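Local coordinates for endoglucanase (Clostridium thermocellum, PDB 2E4T), which probably hydrolyses internal beta-1,4-glucosidic bonds of cellulose and xyloglucan, this chain being the glycoside hydrolase family 44 catalytic part of a larger enzyme, at residues Arg315-Pro320 / Ala375-Ile380; Val10-Asp15 / Ile448-Lys453. All blocks are in the same frame, centred on the assembly; numbering follows the deposited sequence. Where two conformers were deposited one is given.

Contact 1: residues Arg315-Pro320 / Ala375-Ile380; sequences RTLWDP and ADVLGI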
# COMPACT_ATOMS: atom_id res chain seq x y z
N ARG A 315 -15.20 -4.04 4.64
CA ARG A 315 -15.52 -5.40 5.03
C ARG A 315 -15.18 -6.42 3.95
O ARG A 315 -14.97 -7.60 4.27
CB ARG A 315 -16.99 -5.46 5.48
CG ARG A 315 -17.20 -4.76 6.78
CD ARG A 315 -18.68 -4.54 7.10
NE ARG A 315 -19.35 -5.84 7.22
CZ ARG A 315 -20.68 -5.97 7.21
NH1 ARG A 315 -21.49 -4.89 7.08
NH2 ARG A 315 -21.19 -7.20 7.30
N THR A 316 -15.14 -6.02 2.67
CA THR A 316 -14.72 -6.99 1.64
C THR A 316 -13.29 -7.49 1.88
O THR A 316 -12.91 -8.55 1.40
CB THR A 316 -14.87 -6.35 0.25
OG1 THR A 316 -16.25 -6.02 0.13
CG2 THR A 316 -14.38 -7.22 -0.86
N LEU A 317 -12.49 -6.68 2.60
CA LEU A 317 -11.14 -7.09 2.91
C LEU A 317 -11.08 -8.34 3.82
O LEU A 317 -10.13 -9.11 3.72
CB LEU A 317 -10.35 -5.96 3.58
CG LEU A 317 -10.14 -4.73 2.71
CD1 LEU A 317 -9.54 -3.58 3.53
CD2 LEU A 317 -9.23 -5.03 1.51
N TRP A 318 -12.05 -8.48 4.76
CA TRP A 318 -11.89 -9.45 5.84
C TRP A 318 -13.13 -10.26 6.17
O TRP A 318 -12.97 -11.33 6.80
CB TRP A 318 -11.39 -8.75 7.14
CG TRP A 318 -12.41 -7.82 7.72
CD1 TRP A 318 -12.59 -6.47 7.43
CD2 TRP A 318 -13.44 -8.13 8.68
NE1 TRP A 318 -13.65 -5.97 8.15
CE2 TRP A 318 -14.19 -6.97 8.90
CE3 TRP A 318 -13.79 -9.32 9.36
CZ2 TRP A 318 -15.27 -6.93 9.78
CZ3 TRP A 318 -14.90 -9.28 10.20
CH2 TRP A 318 -15.63 -8.10 10.41
N ASP A 319 -14.34 -9.76 5.91
CA ASP A 319 -15.55 -10.29 6.55
C ASP A 319 -16.23 -11.26 5.59
O ASP A 319 -16.76 -10.84 4.54
CB ASP A 319 -16.48 -9.10 6.82
CG ASP A 319 -17.83 -9.46 7.37
OD1 ASP A 319 -18.10 -10.67 7.67
OD2 ASP A 319 -18.65 -8.53 7.48
N PRO A 320 -16.27 -12.58 5.92
CA PRO A 320 -16.90 -13.51 4.99
C PRO A 320 -18.40 -13.29 4.84
O PRO A 320 -18.97 -13.79 3.81
CB PRO A 320 -16.62 -14.89 5.62
CG PRO A 320 -16.40 -14.63 7.05
CD PRO A 320 -15.74 -13.23 7.13
N ALA A 375 -9.69 4.97 8.21
CA ALA A 375 -9.32 4.47 9.54
C ALA A 375 -9.68 3.00 9.67
O ALA A 375 -8.97 2.21 10.34
CB ALA A 375 -9.99 5.32 10.62
N ASP A 376 -10.82 2.58 9.08
CA ASP A 376 -11.24 1.19 9.17
C ASP A 376 -10.21 0.30 8.43
O ASP A 376 -9.76 -0.74 8.97
CB ASP A 376 -12.63 1.06 8.54
CG ASP A 376 -13.42 -0.13 9.03
OD1 ASP A 376 -13.21 -0.58 10.18
OD2 ASP A 376 -14.24 -0.66 8.20
N VAL A 377 -9.86 0.69 7.19
CA VAL A 377 -8.89 -0.05 6.39
C VAL A 377 -7.58 -0.20 7.14
O VAL A 377 -6.96 -1.29 7.14
CB VAL A 377 -8.73 0.67 5.02
CG1 VAL A 377 -7.53 0.15 4.25
CG2 VAL A 377 -10.01 0.51 4.23
N LEU A 378 -7.08 0.90 7.74
CA LEU A 378 -5.80 0.79 8.47
C LEU A 378 -5.92 -0.17 9.67
O LEU A 378 -4.96 -0.90 9.99
CB LEU A 378 -5.33 2.15 8.91
CG LEU A 378 -4.98 3.08 7.77
CD1 LEU A 378 -4.70 4.50 8.36
CD2 LEU A 378 -3.80 2.58 6.95
N GLY A 379 -7.08 -0.15 10.35
CA GLY A 379 -7.31 -1.09 11.45
C GLY A 379 -7.25 -2.54 10.93
O GLY A 379 -6.64 -3.43 11.58
N ILE A 380 -7.91 -2.79 9.80
CA ILE A 380 -7.93 -4.10 9.18
C ILE A 380 -6.52 -4.53 8.76
O ILE A 380 -6.11 -5.69 9.00
CB ILE A 380 -8.91 -4.06 7.97
CG1 ILE A 380 -10.34 -3.89 8.47
CG2 ILE A 380 -8.75 -5.29 7.09
CD1 ILE A 380 -11.26 -3.28 7.43
O HOH W 1 -14.68 -3.40 8.86
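L317 and W318 pack against I380 where the loop after helix 304-312 meets helix 368-384, which links strands 354-360 and 388-391 of the TIM barrel. The tight part is apolar. I380 divides its branches between the two neighbours: CG1, anti to the carbonyl carbon (chi1 -68°), carries CD1 to within 3.5 Å of W318 CD1 at an oblique approach to the indole, while I380 CG2 lies 3.9 Å from L317 CB. The L317 side chain continues over the helix and crosses V377 at about a right angle, with L339 of helix 338-349 adding to the buried packing around L317 and I380. Y384, one turn beyond I380, lays its ring against the indole, the planes about 15° apart. The polar side is looser. Here W318, partly exposed, gives its NE1-H to a water in the ring plane, and the same water donates to D376 OD2; D376 has two deposited conformers, so this bridge is less secure than the packing. D319 CB sits 3.5 Å above the W318 ring plane, over its centre. Its carboxylate is held side-on by R315: NE and NH2, at 2.8 and 2.9 Å, both point in the guanidinium plane to D319 OD2.

Contact 2: residues Val10-Asp15 / Ile448-Lys453; sequences VDIRID and IILLNK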
# COMPACT_ATOMS: atom_id res chain seq x y z
N VAL A 10 -24.23 -0.91 21.45
CA VAL A 10 -23.28 -1.88 20.93
C VAL A 10 -22.31 -2.25 22.04
O VAL A 10 -21.83 -1.37 22.73
CB VAL A 10 -22.53 -1.27 19.73
CG1 VAL A 10 -21.39 -2.19 19.25
CG2 VAL A 10 -23.53 -0.94 18.62
N ASP A 11 -22.05 -3.56 22.19
CA ASP A 11 -21.09 -4.01 23.17
C ASP A 11 -19.71 -4.20 22.51
O ASP A 11 -19.61 -4.80 21.43
CB ASP A 11 -21.52 -5.35 23.73
CG ASP A 11 -22.82 -5.26 24.50
OD1 ASP A 11 -23.07 -4.22 25.13
OD2 ASP A 11 -23.62 -6.20 24.48
N ILE A 12 -18.67 -3.71 23.18
CA ILE A 12 -17.29 -3.88 22.74
C ILE A 12 -16.58 -4.66 23.87
O ILE A 12 -16.58 -4.23 25.02
CB ILE A 12 -16.57 -2.55 22.51
CG1 ILE A 12 -17.30 -1.56 21.58
CG2 ILE A 12 -15.12 -2.81 22.06
CD1 ILE A 12 -17.41 -2.00 20.17
N ARG A 13 -15.97 -5.80 23.50
CA ARG A 13 -15.31 -6.65 24.49
C ARG A 13 -13.84 -6.79 24.08
O ARG A 13 -13.55 -7.26 22.98
CB ARG A 13 -15.96 -8.03 24.52
CG ARG A 13 -17.45 -7.91 24.88
CD ARG A 13 -18.14 -9.24 25.07
NE ARG A 13 -17.34 -10.23 25.80
CZ ARG A 13 -17.28 -10.37 27.13
NH1 ARG A 13 -17.95 -9.55 27.94
NH2 ARG A 13 -16.52 -11.33 27.64
N ILE A 14 -12.94 -6.39 24.96
CA ILE A 14 -11.49 -6.41 24.69
C ILE A 14 -10.82 -7.33 25.71
O ILE A 14 -11.19 -7.32 26.90
CB ILE A 14 -10.92 -4.99 24.80
CG1 ILE A 14 -11.48 -4.14 23.67
CG2 ILE A 14 -9.39 -4.98 24.80
CD1 ILE A 14 -11.27 -2.66 23.82
N ASP A 15 -9.85 -8.12 25.25
CA ASP A 15 -9.03 -8.92 26.18
C ASP A 15 -7.59 -8.66 25.82
O ASP A 15 -7.11 -9.09 24.75
CB ASP A 15 -9.39 -10.38 26.08
CG ASP A 15 -8.57 -11.28 27.01
OD1 ASP A 15 -7.56 -10.80 27.57
OD2 ASP A 15 -8.96 -12.46 27.15
N ILE A 448 -7.50 2.29 21.63
CA ILE A 448 -8.67 1.79 20.97
C ILE A 448 -9.07 2.77 19.86
O ILE A 448 -9.29 3.96 20.14
CB ILE A 448 -9.89 1.62 21.93
CG1 ILE A 448 -9.51 0.72 23.11
CG2 ILE A 448 -11.08 1.09 21.18
CD1 ILE A 448 -10.52 0.81 24.26
N ILE A 449 -9.18 2.29 18.63
CA ILE A 449 -9.80 3.07 17.55
C ILE A 449 -11.24 2.62 17.47
O ILE A 449 -11.54 1.42 17.36
CB ILE A 449 -9.11 2.76 16.16
CG1 ILE A 449 -7.65 3.16 16.13
CG2 ILE A 449 -9.89 3.41 15.06
CD1 ILE A 449 -7.46 4.59 16.31
N LEU A 450 -12.16 3.59 17.60
CA LEU A 450 -13.58 3.32 17.69
C LEU A 450 -14.28 4.14 16.59
O LEU A 450 -14.17 5.37 16.60
CB LEU A 450 -14.11 3.72 19.08
CG LEU A 450 -15.61 3.57 19.26
CD1 LEU A 450 -16.07 2.12 19.17
CD2 LEU A 450 -15.97 4.16 20.64
N LEU A 451 -14.91 3.44 15.66
CA LEU A 451 -15.52 4.10 14.48
C LEU A 451 -17.02 3.90 14.56
O LEU A 451 -17.53 2.77 14.58
CB LEU A 451 -14.97 3.48 13.18
CG LEU A 451 -13.45 3.46 13.10
CD1 LEU A 451 -12.97 2.84 11.77
CD2 LEU A 451 -12.86 4.85 13.23
N ASN A 452 -17.75 5.04 14.56
CA ASN A 452 -19.21 4.99 14.49
C ASN A 452 -19.65 5.27 13.07
O ASN A 452 -19.53 6.43 12.60
CB ASN A 452 -19.84 5.97 15.45
CG ASN A 452 -21.34 5.78 15.52
OD1 ASN A 452 -21.84 4.72 15.15
ND2 ASN A 452 -22.06 6.79 16.03
N LYS A 453 -20.11 4.22 12.39
CA LYS A 453 -20.59 4.30 11.01
C LYS A 453 -22.08 4.68 10.92
O LYS A 453 -22.60 4.82 9.83
CB LYS A 453 -20.33 2.99 10.28
CG LYS A 453 -18.87 2.65 10.16
CD LYS A 453 -18.64 1.34 9.39
CE LYS A 453 -18.77 0.09 10.21
NZ LYS A 453 -18.90 -1.17 9.36
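The beta-sandwich domain that accompanies the TIM barrel holds this contact in its interior, where strand 8-22 faces strand 442-452. Two other strands, 420-426 and 432-439, lie between them in the order of the strongly curved sheet, so the two strands touch through side chains across the fold and share no hydrogen bond. They run in opposite senses: I12 lies across from L450 and I14 from I448. The CA atoms of I12 and L450 are 9.5 Å apart, those of I14 and I448 9.4 Å, a spacing bridged by a side chain from each strand, meeting end to end.

The closer pair is I14 with I448. Both isoleucines extend CG1 anti to the carbonyl carbon, and with chi2 also extended (166° in I14) their terminal methyls meet: I14 CD1 is 3.6 Å from I448 CD1 and 3.9 Å from I448 CG1, the two side chains meeting at a slant. One step along, the fit is slacker. The CD1 of I12 is folded back by chi2 of -66°, and the CB bond of L450 does not aim at the opposite strand; its CG, anti to the backbone N, nevertheless brings L450 CD1 to 4.4 Å from I12 CD1. All four residues are buried, and between them they bury a modest 123 Å².

Neighbouring strands complete the apolar interior: C424 touches both I12 and I14, F463 packs on I12, and L514 on I448. On strand 8-22 the intervening D11 and R13 are exposed to solvent, whereas I449 and L451 on strand 442-452 are buried. An N-terminal strand thus packs against one contributed from beyond the barrel sequence, the composite arrangement of the beta-sandwich domain found beside the barrel in several glycoside hydrolase families.

How the contacts relate
Both contacts are buried and apolar at heart, but contact 1 lies nearer the centre of the chain, on the barrel side, and adds a water bridge across the contact and a salt bridge within 315-320, whereas contact 2 is made by aliphatic side chains alone inside the sandwich. Contact 1 joins a loop to a helix; contact 2 joins two strands. They meet at the domain interface, their centres about 14 Å apart: L451 CD1 lies 3.5 Å from D376 N, and L451 CD2 lies 3.9 Å from A375 CB. Strand 442-452 therefore has two roles: I448 and L450 in the sandwich interior, L451 against the barrel helix that carries contact 1.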